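Local coordinates for tRNA (cytosine(72)-C(5))-methyltransferase (Pyrococcus horikoshii, PDB 5ZVE), which methylates the C5 position of cytosine 72 in several tRNAs, with S-adenosyl-L-methionine as the methyl donor, at residues 49-54 / 59-64; 64-69 / 349-354; 193-198 / 213-218; 183-188 / 362-367; 99-104 / 133-138. All coordinates share one frame; numbering follows the deposited sequence.

Interaction 1. Residues 49-54 / 59-64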
# COMPACT_ATOMS: atom_id res chain seq x y z
N LYS A 49 16.87 9.20 -16.25
CA LYS A 49 16.83 10.63 -15.97
C LYS A 49 16.41 10.91 -14.53
O LYS A 49 17.03 11.74 -13.85
CB LYS A 49 15.90 11.34 -16.94
CG LYS A 49 16.43 11.41 -18.37
CD LYS A 49 17.35 12.60 -18.57
CE LYS A 49 16.55 13.87 -18.85
NZ LYS A 49 17.38 14.99 -19.37
N LEU A 50 15.36 10.23 -14.07
CA LEU A 50 14.88 10.40 -12.70
C LEU A 50 15.94 10.00 -11.68
O LEU A 50 16.15 10.70 -10.70
CB LEU A 50 13.61 9.58 -12.47
CG LEU A 50 13.08 9.60 -11.03
CD1 LEU A 50 12.89 11.04 -10.55
CD2 LEU A 50 11.77 8.81 -10.91
N ILE A 51 16.61 8.88 -11.94
CA ILE A 51 17.71 8.42 -11.11
C ILE A 51 18.75 9.53 -10.94
O ILE A 51 19.19 9.81 -9.82
CB ILE A 51 18.38 7.17 -11.70
CG1 ILE A 51 17.55 5.93 -11.37
CG2 ILE A 51 19.81 7.01 -11.21
CD1 ILE A 51 18.08 4.69 -12.02
N GLY A 52 19.14 10.14 -12.06
CA GLY A 52 20.05 11.28 -12.02
C GLY A 52 19.57 12.36 -11.07
O GLY A 52 20.36 12.92 -10.32
N GLU A 53 18.26 12.64 -11.09
CA GLU A 53 17.67 13.65 -10.23
C GLU A 53 17.70 13.24 -8.76
O GLU A 53 17.94 14.07 -7.88
CB GLU A 53 16.23 13.95 -10.65
CG GLU A 53 16.12 14.67 -11.98
CD GLU A 53 16.87 15.99 -11.99
OE1 GLU A 53 16.90 16.67 -10.94
OE2 GLU A 53 17.44 16.34 -13.04
N LEU A 54 17.45 11.96 -8.50
CA LEU A 54 17.44 11.46 -7.13
C LEU A 54 18.85 11.35 -6.55
O LEU A 54 19.05 11.52 -5.35
CB LEU A 54 16.74 10.10 -7.08
CG LEU A 54 15.26 10.11 -7.45
CD1 LEU A 54 14.71 8.69 -7.55
CD2 LEU A 54 14.46 10.92 -6.45
N LEU A 59 20.08 10.59 -2.76
CA LEU A 59 19.36 9.33 -2.63
C LEU A 59 20.06 8.22 -3.40
O LEU A 59 20.82 8.48 -4.34
CB LEU A 59 17.92 9.50 -3.11
CG LEU A 59 17.18 10.64 -2.41
CD1 LEU A 59 15.72 10.67 -2.82
CD2 LEU A 59 17.31 10.53 -0.89
N LYS A 60 19.81 6.97 -2.99
CA LYS A 60 20.43 5.83 -3.65
C LYS A 60 19.39 4.90 -4.28
O LYS A 60 19.20 3.77 -3.83
CB LYS A 60 21.31 5.06 -2.67
CG LYS A 60 22.52 5.85 -2.20
CD LYS A 60 23.34 5.10 -1.18
CE LYS A 60 24.63 5.85 -0.85
NZ LYS A 60 25.46 5.14 0.16
N PRO A 61 18.73 5.36 -5.34
CA PRO A 61 17.69 4.52 -5.95
C PRO A 61 18.31 3.32 -6.65
O PRO A 61 19.41 3.43 -7.20
CB PRO A 61 17.02 5.46 -6.95
CG PRO A 61 18.14 6.36 -7.38
CD PRO A 61 19.02 6.55 -6.16
N LEU A 62 17.64 2.18 -6.60
CA LEU A 62 18.10 1.00 -7.32
C LEU A 62 17.05 0.57 -8.33
O LEU A 62 15.85 0.76 -8.11
CB LEU A 62 18.41 -0.13 -6.34
CG LEU A 62 19.44 0.18 -5.26
CD1 LEU A 62 19.60 -0.99 -4.32
CD2 LEU A 62 20.78 0.53 -5.91
N ARG A 63 17.50 -0.01 -9.44
CA ARG A 63 16.61 -0.37 -10.54
C ARG A 63 16.01 -1.76 -10.37
O ARG A 63 16.66 -2.68 -9.89
CB ARG A 63 17.36 -0.28 -11.88
CG ARG A 63 17.52 1.13 -12.42
CD ARG A 63 18.53 1.18 -13.55
NE ARG A 63 19.88 1.02 -13.04
CZ ARG A 63 20.79 1.99 -13.00
NH1 ARG A 63 20.52 3.19 -13.48
NH2 ARG A 63 21.98 1.74 -12.50
N SER A 64 14.76 -1.93 -10.79
CA SER A 64 14.18 -3.26 -10.83
C SER A 64 14.44 -3.88 -12.20
O SER A 64 14.23 -3.23 -13.22
CB SER A 64 12.68 -3.22 -10.52
OG SER A 64 12.03 -4.40 -10.95
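Apolar packing of Ile51 and Leu54 against Leu59 and Pro61 supplies most of the 326 Å² buried here. Ile51 and Leu54 stand three residues apart on helix 47-56, so both leave the same flank of it toward the returning chain. The Pro61 ring enters between them with its CG carbon, 4.0 Å from Leu54 CB and 4.1 Å from Ile51 CG1. In Leu54, chi1 (-64°) sets CG beside the backbone N, and the two methyls branching from it go to different partners: CD1 lies 4.0 Å from Pro61 CB, while CD2 meets the CD1 methyl of Leu59 at 3.9 Å.

This is a helix laid on an antiparallel sheet within the ferredoxin-like domain. The chain leaves the helix, turns back alongside it and becomes strand 62-63, an outermost strand of that sheet. The same helix face continues over the inner strands, Ile51 touching Leu71 of strand 70-74 and Leu54 touching Ile38 of strand 35-40.

One backbone hydrogen bond fixes the return. Leu59 N donates to Leu54 O at 2.9 Å with an N-H...O angle of 149°, and the CB of Leu59 rests against the same oxygen.

The charged part of the contact lies at its exposed edge, where Arg63, bent at chi3, crosses Ile51 at about a right angle. Its NH1 comes within 3.2 Å of Ile51 CD1, a close approach oblique to the guanidinium plane. The aliphatic CG of Arg63 also touches that methyl, at 3.6 Å, whereas the charge is answered by a salt bridge from NH1 to Glu48.

Interaction 2. Residues 64-69 / 349-354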
# COMPACT_ATOMS: atom_id res chain seq x y z
N SER A 64 14.76 -1.93 -10.79
CA SER A 64 14.18 -3.26 -10.83
C SER A 64 14.44 -3.88 -12.20
O SER A 64 14.23 -3.23 -13.22
CB SER A 64 12.68 -3.22 -10.52
OG SER A 64 12.03 -4.40 -10.95
N PRO A 65 14.91 -5.13 -12.22
CA PRO A 65 15.13 -5.87 -13.47
C PRO A 65 13.84 -6.47 -14.04
O PRO A 65 13.84 -7.01 -15.14
CB PRO A 65 16.11 -6.97 -13.06
CG PRO A 65 15.80 -7.22 -11.62
CD PRO A 65 15.38 -5.89 -11.05
N TYR A 66 12.75 -6.38 -13.28
CA TYR A 66 11.46 -6.91 -13.71
C TYR A 66 10.49 -5.81 -14.18
O TYR A 66 9.70 -6.01 -15.09
CB TYR A 66 10.81 -7.71 -12.59
CG TYR A 66 11.47 -9.03 -12.28
CD1 TYR A 66 11.47 -10.07 -13.21
CD2 TYR A 66 12.05 -9.27 -11.04
CE1 TYR A 66 12.05 -11.29 -12.92
CE2 TYR A 66 12.63 -10.49 -10.74
CZ TYR A 66 12.63 -11.49 -11.69
OH TYR A 66 13.20 -12.72 -11.41
N LEU A 67 10.57 -4.66 -13.53
CA LEU A 67 9.73 -3.52 -13.90
C LEU A 67 10.60 -2.35 -14.35
O LEU A 67 11.21 -1.68 -13.52
CB LEU A 67 8.86 -3.08 -12.72
CG LEU A 67 7.72 -3.98 -12.25
CD1 LEU A 67 7.19 -3.41 -10.97
CD2 LEU A 67 6.63 -4.05 -13.29
N PRO A 68 10.65 -2.11 -15.67
CA PRO A 68 11.41 -0.98 -16.21
C PRO A 68 10.98 0.37 -15.62
O PRO A 68 11.73 1.33 -15.69
CB PRO A 68 11.13 -1.04 -17.72
CG PRO A 68 9.99 -1.98 -17.89
CD PRO A 68 10.03 -2.92 -16.73
N GLU A 69 9.79 0.43 -15.03
CA GLU A 69 9.36 1.67 -14.38
C GLU A 69 9.58 1.61 -12.87
O GLU A 69 9.14 2.50 -12.14
CB GLU A 69 7.90 1.97 -14.69
CG GLU A 69 6.89 0.96 -14.14
CD GLU A 69 6.64 -0.19 -15.09
OE1 GLU A 69 7.61 -0.89 -15.46
OE2 GLU A 69 5.47 -0.40 -15.48
N ILE A 349 3.66 -11.32 -15.59
CA ILE A 349 4.79 -11.25 -14.67
C ILE A 349 4.47 -12.07 -13.43
O ILE A 349 3.49 -11.80 -12.74
CB ILE A 349 5.12 -9.80 -14.27
CG1 ILE A 349 5.51 -8.98 -15.50
CG2 ILE A 349 6.21 -9.77 -13.21
CD1 ILE A 349 5.72 -7.50 -15.22
N PHE A 350 5.30 -13.06 -13.14
CA PHE A 350 5.11 -13.87 -11.95
C PHE A 350 6.42 -13.99 -11.19
O PHE A 350 7.28 -14.79 -11.54
CB PHE A 350 4.60 -15.27 -12.30
CG PHE A 350 3.83 -15.93 -11.18
CD1 PHE A 350 4.49 -16.35 -10.03
CD2 PHE A 350 2.47 -16.14 -11.29
CE1 PHE A 350 3.79 -16.95 -9.00
CE2 PHE A 350 1.77 -16.74 -10.26
CZ PHE A 350 2.43 -17.15 -9.12
N ILE A 351 6.57 -13.17 -10.15
CA ILE A 351 7.77 -13.20 -9.33
C ILE A 351 7.43 -13.44 -7.87
O ILE A 351 8.31 -13.49 -7.02
CB ILE A 351 8.57 -11.89 -9.47
CG1 ILE A 351 7.71 -10.69 -9.10
CG2 ILE A 351 9.11 -11.75 -10.89
CD1 ILE A 351 8.32 -9.35 -9.47
N GLY A 352 6.14 -13.61 -7.58
CA GLY A 352 5.71 -13.87 -6.22
C GLY A 352 5.65 -15.36 -5.93
O GLY A 352 6.49 -16.12 -6.40
N SER A 353 4.66 -15.76 -5.15
CA SER A 353 4.43 -17.16 -4.82
C SER A 353 3.12 -17.65 -5.40
O SER A 353 2.24 -16.84 -5.72
CB SER A 353 4.43 -17.37 -3.30
OG SER A 353 5.72 -17.16 -2.75
N PRO A 354 2.97 -18.97 -5.54
CA PRO A 354 1.65 -19.52 -5.88
C PRO A 354 0.63 -19.24 -4.79
O PRO A 354 1.01 -18.98 -3.65
CB PRO A 354 1.91 -21.03 -6.01
CG PRO A 354 3.27 -21.27 -5.42
CD PRO A 354 4.03 -19.99 -5.57
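An ST turn and ST motif headed by Ser64 shape the loop that presents Tyr66 and Leu67 of the ferredoxin-like domain to Ile351 and Ile349 of the methyltransferase domain. The evidence is the pair of bonds received by Ser64 OG, from Tyr66 N at 3.1 Å and from Leu67 N at 3.0 Å. Two N-H groups thus hold one hydroxyl oxygen and set the bend between strands 62-63 and 70-74.

Across the interface the central element is a CH-pi contact. The CG2 methyl of Ile351 stands 3.5 Å from the centroid of the Tyr66 ring and only 6° off the ring normal, so it sits over the middle of the face and is nearly equidistant from all six ring carbons. Ile351 can offer this branch because CG1 takes the crowded position between backbone N and carbonyl carbon (chi1 57°), leaving CG2 beside the backbone N. CD1 of Ile351 also reaches the ring, 4.0 Å from Tyr66 CD2. Tyr66, Ile351 and Ile349 all touch a neighbouring molecule in the crystal, which may influence the contact.

The inner half is lighter: a single methyl pair, Leu67 CD2 and Ile349 CD1, 4.1 Å apart, between side chains that meet at a slant. The whole contact buries only 185 Å².

Leu67 is buried because helix 184-193 covers it, through Leu184, Met187 and Arg191. Ile351 rests in turn on Phe364 of strand 361-364, and Glu69, at the end of the loop, forms a salt bridge with Arg191 of helix 184-193.

Interaction 3. Residues 193-198 / 213-218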
# COMPACT_ATOMS: atom_id res chain seq x y z
N LEU A 193 -2.53 -6.57 -16.00
CA LEU A 193 -3.78 -6.22 -16.67
C LEU A 193 -3.58 -6.05 -18.17
O LEU A 193 -4.51 -6.28 -18.96
CB LEU A 193 -4.36 -4.93 -16.08
CG LEU A 193 -5.73 -4.54 -16.64
CD1 LEU A 193 -6.77 -5.62 -16.36
CD2 LEU A 193 -6.19 -3.20 -16.07
N GLU A 194 -2.37 -5.68 -18.56
CA GLU A 194 -2.01 -5.43 -19.96
C GLU A 194 -3.01 -4.52 -20.68
O GLU A 194 -3.63 -4.93 -21.66
CB GLU A 194 -1.89 -6.75 -20.73
CG GLU A 194 -0.88 -7.74 -20.17
CD GLU A 194 -0.76 -8.99 -21.03
OE1 GLU A 194 -1.18 -8.95 -22.20
OE2 GLU A 194 -0.24 -10.01 -20.53
N PRO A 195 -3.19 -3.29 -20.18
CA PRO A 195 -4.17 -2.41 -20.82
C PRO A 195 -3.76 -2.02 -22.23
O PRO A 195 -2.58 -1.77 -22.48
CB PRO A 195 -4.20 -1.19 -19.90
CG PRO A 195 -2.83 -1.15 -19.31
CD PRO A 195 -2.42 -2.59 -19.13
N LYS A 196 -4.73 -1.95 -23.14
CA LYS A 196 -4.47 -1.52 -24.51
C LYS A 196 -5.26 -0.24 -24.78
O LYS A 196 -6.34 -0.05 -24.23
CB LYS A 196 -4.86 -2.61 -25.51
CG LYS A 196 -4.17 -3.94 -25.27
CD LYS A 196 -2.67 -3.84 -25.50
CE LYS A 196 -1.95 -5.00 -24.83
NZ LYS A 196 -2.69 -6.28 -24.97
N GLU A 197 -4.70 0.63 -25.62
CA GLU A 197 -5.33 1.90 -25.97
C GLU A 197 -6.77 1.73 -26.49
O GLU A 197 -7.60 2.62 -26.35
CB GLU A 197 -4.46 2.63 -27.00
CG GLU A 197 -5.14 3.79 -27.72
CD GLU A 197 -4.24 4.44 -28.76
OE1 GLU A 197 -3.19 3.84 -29.10
OE2 GLU A 197 -4.57 5.55 -29.23
N ASP A 198 -7.05 0.55 -27.04
CA ASP A 198 -8.38 0.26 -27.58
C ASP A 198 -9.37 -0.15 -26.49
O ASP A 198 -10.57 0.07 -26.62
CB ASP A 198 -8.29 -0.85 -28.62
CG ASP A 198 -7.62 -0.40 -29.89
OD1 ASP A 198 -7.50 0.83 -30.09
OD2 ASP A 198 -7.20 -1.27 -30.69
N THR A 213 -3.33 5.65 -12.45
CA THR A 213 -2.36 6.49 -13.14
C THR A 213 -1.26 5.65 -13.78
O THR A 213 -0.67 6.05 -14.78
CB THR A 213 -1.75 7.54 -12.18
OG1 THR A 213 -1.26 6.89 -10.99
CG2 THR A 213 -2.80 8.56 -11.79
N HIS A 214 -0.98 4.49 -13.20
CA HIS A 214 -0.04 3.55 -13.80
C HIS A 214 -0.56 3.04 -15.14
O HIS A 214 0.18 2.97 -16.12
CB HIS A 214 0.24 2.39 -12.84
CG HIS A 214 1.36 1.50 -13.27
ND1 HIS A 214 1.71 0.36 -12.58
CD2 HIS A 214 2.22 1.58 -14.31
CE1 HIS A 214 2.74 -0.22 -13.18
NE2 HIS A 214 3.07 0.50 -14.23
N ILE A 215 -1.85 2.70 -15.19
CA ILE A 215 -2.51 2.32 -16.43
C ILE A 215 -2.39 3.43 -17.46
O ILE A 215 -2.14 3.19 -18.65
CB ILE A 215 -4.00 1.97 -16.22
CG1 ILE A 215 -4.15 0.84 -15.22
CG2 ILE A 215 -4.65 1.59 -17.54
CD1 ILE A 215 -3.78 -0.52 -15.76
N ALA A 216 -2.58 4.66 -17.00
CA ALA A 216 -2.53 5.84 -17.86
C ALA A 216 -1.17 6.00 -18.54
O ALA A 216 -1.10 6.35 -19.71
CB ALA A 216 -2.87 7.08 -17.06
N GLN A 217 -0.09 5.74 -17.81
CA GLN A 217 1.24 5.87 -18.40
C GLN A 217 1.58 4.67 -19.30
O GLN A 217 2.30 4.81 -20.28
CB GLN A 217 2.32 6.06 -17.32
CG GLN A 217 2.73 4.82 -16.56
CD GLN A 217 3.75 5.13 -15.47
OE1 GLN A 217 3.52 5.99 -14.63
NE2 GLN A 217 4.88 4.43 -15.50
N LEU A 218 1.04 3.50 -18.97
CA LEU A 218 1.18 2.34 -19.85
C LEU A 218 0.45 2.57 -21.17
O LEU A 218 0.86 2.06 -22.22
CB LEU A 218 0.66 1.07 -19.18
CG LEU A 218 1.40 0.55 -17.95
CD1 LEU A 218 0.55 -0.50 -17.24
CD2 LEU A 218 2.77 -0.01 -18.33
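Ile215 is the tightly packed centre of this contact, gripped by Leu193 and Pro195. Its CD1 lies 3.6 Å from Leu193 CD2 and also touches Pro195 CG. Its CG2 stands 3.7 Å from Pro195 CB. Both branches therefore bear on the proline, and the folded chi2 of Ile215 (-74°) is what turns CD1 across to the leucine, the two side chains crossing at about a right angle. Glu194, between the two partners, takes positive phi (49°) where helix 184-193 ends; its own side chain leaves away from the contact, whereas Leu193 and Pro195 both head toward it.

The other side is looser. Leu218, partly exposed, gives Pro195 CG a methyl, CD1, at 4.0 Å. After Pro195 in the chain Lys196, Glu197 and Asp198 are exposed, with Glu197 paired to Lys222 in a salt bridge. A glycine in place of Pro195 would probably open a gap beside both Ile215 methyls and Leu218 CD1, and let the backbone after Glu194 turn more freely.

The contact joins the loop leading into strand 201-203 to helix 210-218, whose first residues, Gly210 and Lys211, close the S-adenosyl-L-methionine-binding run Ala205 to Lys211 of this class I methyltransferase fold. Ile215 also touches Ala190 of helix 184-193 and Ile225 of strand 225-229, while Leu218 leans on Arg191.

Interaction 4. Residues 183-188 / 362-367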
# COMPACT_ATOMS: atom_id res chain seq x y z
N GLY A 183 3.96 0.20 -4.12
CA GLY A 183 4.62 -1.07 -3.87
C GLY A 183 4.84 -1.89 -5.13
O GLY A 183 4.13 -1.71 -6.12
N LEU A 184 5.82 -2.78 -5.09
CA LEU A 184 6.11 -3.67 -6.21
C LEU A 184 4.87 -4.50 -6.60
O LEU A 184 4.50 -4.51 -7.78
CB LEU A 184 7.31 -4.57 -5.89
CG LEU A 184 7.69 -5.75 -6.80
CD1 LEU A 184 7.84 -5.31 -8.22
CD2 LEU A 184 8.98 -6.41 -6.34
N PRO A 185 4.22 -5.19 -5.64
CA PRO A 185 3.03 -5.95 -6.05
C PRO A 185 1.95 -5.09 -6.73
O PRO A 185 1.36 -5.54 -7.71
CB PRO A 185 2.50 -6.53 -4.73
CG PRO A 185 3.27 -5.87 -3.65
CD PRO A 185 4.55 -5.43 -4.22
N SER A 186 1.73 -3.88 -6.25
CA SER A 186 0.73 -3.00 -6.86
C SER A 186 1.09 -2.64 -8.30
O SER A 186 0.22 -2.54 -9.16
CB SER A 186 0.56 -1.73 -6.04
OG SER A 186 -0.16 -1.99 -4.85
N MET A 187 2.39 -2.46 -8.57
CA MET A 187 2.86 -2.16 -9.91
C MET A 187 2.70 -3.36 -10.85
O MET A 187 2.31 -3.20 -12.01
CB MET A 187 4.31 -1.72 -9.87
CG MET A 187 4.51 -0.32 -9.34
SD MET A 187 6.19 0.25 -9.67
CE MET A 187 7.07 -0.44 -8.27
N VAL A 188 3.02 -4.54 -10.35
CA VAL A 188 2.82 -5.78 -11.11
C VAL A 188 1.36 -5.92 -11.52
O VAL A 188 1.06 -6.35 -12.63
CB VAL A 188 3.26 -7.01 -10.29
CG1 VAL A 188 2.98 -8.29 -11.05
CG2 VAL A 188 4.74 -6.93 -9.95
N GLN A 362 -1.28 -15.10 -7.94
CA GLN A 362 0.04 -14.73 -7.47
C GLN A 362 -0.01 -14.06 -6.11
O GLN A 362 -0.67 -13.04 -5.93
CB GLN A 362 0.71 -13.80 -8.49
CG GLN A 362 2.16 -13.47 -8.18
CD GLN A 362 2.83 -12.67 -9.26
OE1 GLN A 362 4.04 -12.46 -9.22
NE2 GLN A 362 2.06 -12.20 -10.24
N ARG A 363 0.70 -14.63 -5.15
CA ARG A 363 0.76 -14.07 -3.80
C ARG A 363 2.12 -13.48 -3.50
O ARG A 363 3.14 -13.97 -3.98
CB ARG A 363 0.41 -15.12 -2.75
CG ARG A 363 -1.06 -15.14 -2.33
CD ARG A 363 -1.30 -16.23 -1.31
NE ARG A 363 -2.66 -16.22 -0.78
CZ ARG A 363 -3.00 -15.65 0.38
NH1 ARG A 363 -2.08 -15.05 1.12
NH2 ARG A 363 -4.26 -15.70 0.79
N PHE A 364 2.13 -12.43 -2.69
CA PHE A 364 3.35 -11.84 -2.19
C PHE A 364 3.37 -11.94 -0.67
O PHE A 364 2.36 -11.74 -0.01
CB PHE A 364 3.49 -10.38 -2.64
CG PHE A 364 3.74 -10.22 -4.11
CD1 PHE A 364 2.69 -10.12 -5.01
CD2 PHE A 364 5.04 -10.16 -4.60
CE1 PHE A 364 2.93 -9.97 -6.37
CE2 PHE A 364 5.29 -10.01 -5.95
CZ PHE A 364 4.23 -9.92 -6.84
N TYR A 365 4.53 -12.30 -0.13
CA TYR A 365 4.73 -12.43 1.30
C TYR A 365 5.87 -11.53 1.75
O TYR A 365 6.85 -11.38 1.02
CB TYR A 365 5.03 -13.87 1.68
CG TYR A 365 3.89 -14.83 1.43
CD1 TYR A 365 2.85 -14.96 2.35
CD2 TYR A 365 3.86 -15.62 0.29
CE1 TYR A 365 1.81 -15.84 2.13
CE2 TYR A 365 2.82 -16.51 0.06
CZ TYR A 365 1.80 -16.61 0.99
OH TYR A 365 0.76 -17.49 0.78
N PRO A 366 5.74 -10.92 2.94
CA PRO A 366 6.79 -10.00 3.42
C PRO A 366 8.14 -10.67 3.65
O PRO A 366 9.18 -10.07 3.38
CB PRO A 366 6.21 -9.47 4.74
CG PRO A 366 5.21 -10.49 5.17
CD PRO A 366 4.63 -11.05 3.90
N HIS A 367 8.14 -11.91 4.15
CA HIS A 367 9.39 -12.59 4.46
C HIS A 367 10.04 -13.20 3.23
O HIS A 367 11.24 -13.43 3.21
CB HIS A 367 9.15 -13.67 5.53
CG HIS A 367 8.27 -14.80 5.07
ND1 HIS A 367 7.00 -14.60 4.58
CD2 HIS A 367 8.48 -16.14 5.06
CE1 HIS A 367 6.47 -15.77 4.27
NE2 HIS A 367 7.34 -16.72 4.55
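Gln362 and Phe364, two residues apart on strand 361-364 of the methyltransferase sheet, face Val188 and Pro185 on helix 184-193. This is helix-on-sheet packing in the class I, Rossmann-like fold: the short helix and strand axes pass 10.1 Å apart and run nearly antiparallel, at 161°.

Gln362 comes first. With CG anti to the backbone N (chi1 -174°) and the chain extended beyond it, NE2 lies 4.1 Å from Val188 CG1, plain van der Waals contact at about a right angle. The buried amide has its polar partners on the loop that holds Gln347 to Gly352: NE2 bonds to Gln347 OE1 and Ile349 O, while OE1 accepts from Ile351 N and Gly352 N. Four bonds thus fix its rotation.

Phe364 carries the main burial, 79 Å². Pro185 CB stands over one face of its ring, 3.9 Å from the centroid and 23° off the normal, in a CH-pi contact shifted toward the rim, where Phe364 CD1 is 3.6 Å away. Val188 CG2 approaches Phe364 CZ obliquely at 4.3 Å. Phe374 of the adjacent strand 374-381 touches both Pro185 and Phe364. With an alanine in place of Phe364, Pro185 CB and Val188 CG2 would probably face a gap, and His369 would lose the ring it meets edge-to-face. Pro185 itself lies about 8 Å, side chain to side chain, from Cys323, the predicted nucleophile.

Next, Tyr365 occupies the N-cap position of helix 366-369, and its backbone N is hydrogen-bonded to ND1 of His369, the same imidazole that abuts Phe364.

Interaction 5. Residues 99-104 / 133-138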
# COMPACT_ATOMS: atom_id res chain seq x y z
N GLU A 99 3.78 5.77 13.78
CA GLU A 99 4.07 4.91 12.63
C GLU A 99 5.01 5.59 11.64
O GLU A 99 5.83 4.93 11.00
CB GLU A 99 2.77 4.48 11.93
CG GLU A 99 2.98 3.62 10.70
CD GLU A 99 1.68 3.25 9.99
OE1 GLU A 99 0.69 2.95 10.69
OE2 GLU A 99 1.66 3.24 8.74
N SER A 100 4.89 6.91 11.51
CA SER A 100 5.75 7.65 10.59
C SER A 100 7.16 7.82 11.19
O SER A 100 8.16 7.66 10.48
CB SER A 100 5.12 9.00 10.25
OG SER A 100 4.93 9.77 11.41
N VAL A 101 7.23 8.14 12.48
CA VAL A 101 8.50 8.21 13.21
C VAL A 101 9.25 6.88 13.15
O VAL A 101 10.47 6.83 12.97
CB VAL A 101 8.27 8.60 14.69
CG1 VAL A 101 9.52 8.39 15.53
CG2 VAL A 101 7.79 10.05 14.79
N TYR A 102 8.49 5.79 13.29
CA TYR A 102 8.97 4.42 13.15
C TYR A 102 9.72 4.19 11.84
O TYR A 102 10.53 3.28 11.73
CB TYR A 102 7.77 3.48 13.26
CG TYR A 102 8.05 1.99 13.40
CD1 TYR A 102 8.60 1.48 14.57
CD2 TYR A 102 7.68 1.10 12.40
CE1 TYR A 102 8.82 0.13 14.72
CE2 TYR A 102 7.90 -0.26 12.55
CZ TYR A 102 8.47 -0.74 13.71
OH TYR A 102 8.69 -2.09 13.85
N GLN A 103 9.43 5.02 10.84
CA GLN A 103 10.03 4.87 9.52
C GLN A 103 10.94 6.04 9.16
O GLN A 103 11.44 6.12 8.05
CB GLN A 103 8.93 4.70 8.47
CG GLN A 103 7.91 3.65 8.86
CD GLN A 103 6.76 3.56 7.89
OE1 GLN A 103 6.95 3.29 6.71
NE2 GLN A 103 5.54 3.77 8.39
N GLY A 104 11.14 6.96 10.10
CA GLY A 104 12.13 8.01 9.93
C GLY A 104 11.61 9.44 9.89
O GLY A 104 12.40 10.37 9.76
N LEU A 133 5.18 1.02 22.51
CA LEU A 133 6.13 0.59 21.49
C LEU A 133 7.17 1.68 21.24
O LEU A 133 6.83 2.81 20.90
CB LEU A 133 5.40 0.24 20.19
CG LEU A 133 6.27 -0.30 19.05
CD1 LEU A 133 6.91 -1.63 19.42
CD2 LEU A 133 5.46 -0.44 17.77
N LEU A 134 8.44 1.34 21.44
CA LEU A 134 9.52 2.29 21.18
C LEU A 134 9.74 2.42 19.67
O LEU A 134 10.14 1.47 19.01
CB LEU A 134 10.80 1.85 21.88
CG LEU A 134 12.04 2.73 21.64
CD1 LEU A 134 11.82 4.13 22.20
CD2 LEU A 134 13.27 2.09 22.25
N VAL A 135 9.48 3.61 19.14
CA VAL A 135 9.52 3.80 17.70
C VAL A 135 10.66 4.69 17.26
O VAL A 135 10.98 4.77 16.07
CB VAL A 135 8.20 4.39 17.17
CG1 VAL A 135 7.04 3.47 17.52
CG2 VAL A 135 7.97 5.79 17.74
N GLY A 136 11.30 5.36 18.21
CA GLY A 136 12.38 6.26 17.87
C GLY A 136 12.97 7.01 19.04
O GLY A 136 12.37 7.10 20.11
N ILE A 137 14.16 7.55 18.80
CA ILE A 137 14.89 8.36 19.76
C ILE A 137 15.37 9.62 19.05
O ILE A 137 15.71 9.57 17.87
CB ILE A 137 16.09 7.59 20.36
CG1 ILE A 137 15.58 6.48 21.28
CG2 ILE A 137 16.99 8.51 21.15
CD1 ILE A 137 16.65 5.54 21.73
N GLY A 138 15.36 10.75 19.74
CA GLY A 138 15.71 12.01 19.11
C GLY A 138 15.95 13.12 20.10
O GLY A 138 16.16 12.88 21.30
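Val135 wedges its two methyls against Val101 and Tyr102, joining strand 134-140 of the PUA domain to the end of helix 95-101. Val135 and Gly136 both face Ile127 of strand 124-128, a classic beta bulge, and the contact is made at this irregularity.

Val135 has the most surface covered, 74 Å². With CG1 anti to its carbonyl carbon (chi1 -59°), it splits its branches: CG2 meets Val101 CG1 at 3.7 Å, and CG1 meets Tyr102 CD1 at 3.9 Å. Both partners cross it at about a right angle.

Tyr102 follows with 60 Å². Its ring takes Val135 CG1 obliquely, while OH bonds to Arg30 O and Phe163 meets the ring edge-to-face, so the phenol is fixed from outside the contact as well.

Val101 buries less but constrains Gly136 across the contact. Its CG1 lies 4.3 Å from Gly136 CA, and a CB on that glycine would fall 2.9 Å from the same methyl, a clash; the close fit therefore depends on a bare backbone at the bulge. Val101 also packs on Ile127 and on Val158 of strand 154-161.

The chain leaves the helix through a Schellman motif, with Gly104 at positive phi. The two backbones come closest at Tyr102 and Val135, where Tyr102 CA points its hydrogen at Val135 O in a C-H...O contact of 3.6 Å, with 157° at the hydrogen.

Along the chain, interactions 1 and 5 lie in series, in the ferredoxin-like and PUA domains. Interaction 2 spans 280 residues, so its loop encloses interactions 3 and 5, and it crosses interaction 4, whose loop also holds interaction 3. Interactions 2 and 4, with centres 9 Å apart, share one sheet through neighbouring strands 353-355 and 361-364. Interaction 3 touches both: Glu69 OE2 lies 2.9 Å from His214 NE2, a probable hydrogen bond, and His214 CE1 packs on Met187 O of interaction 4. Interactions 1 and 2 share Ser64, linking the ferredoxin-like sheet to the methyltransferase domain. Interaction 5 stands apart, its centre 25 Å or more from all others, consistent with the PUA domain being a separate unit beside the catalytic body.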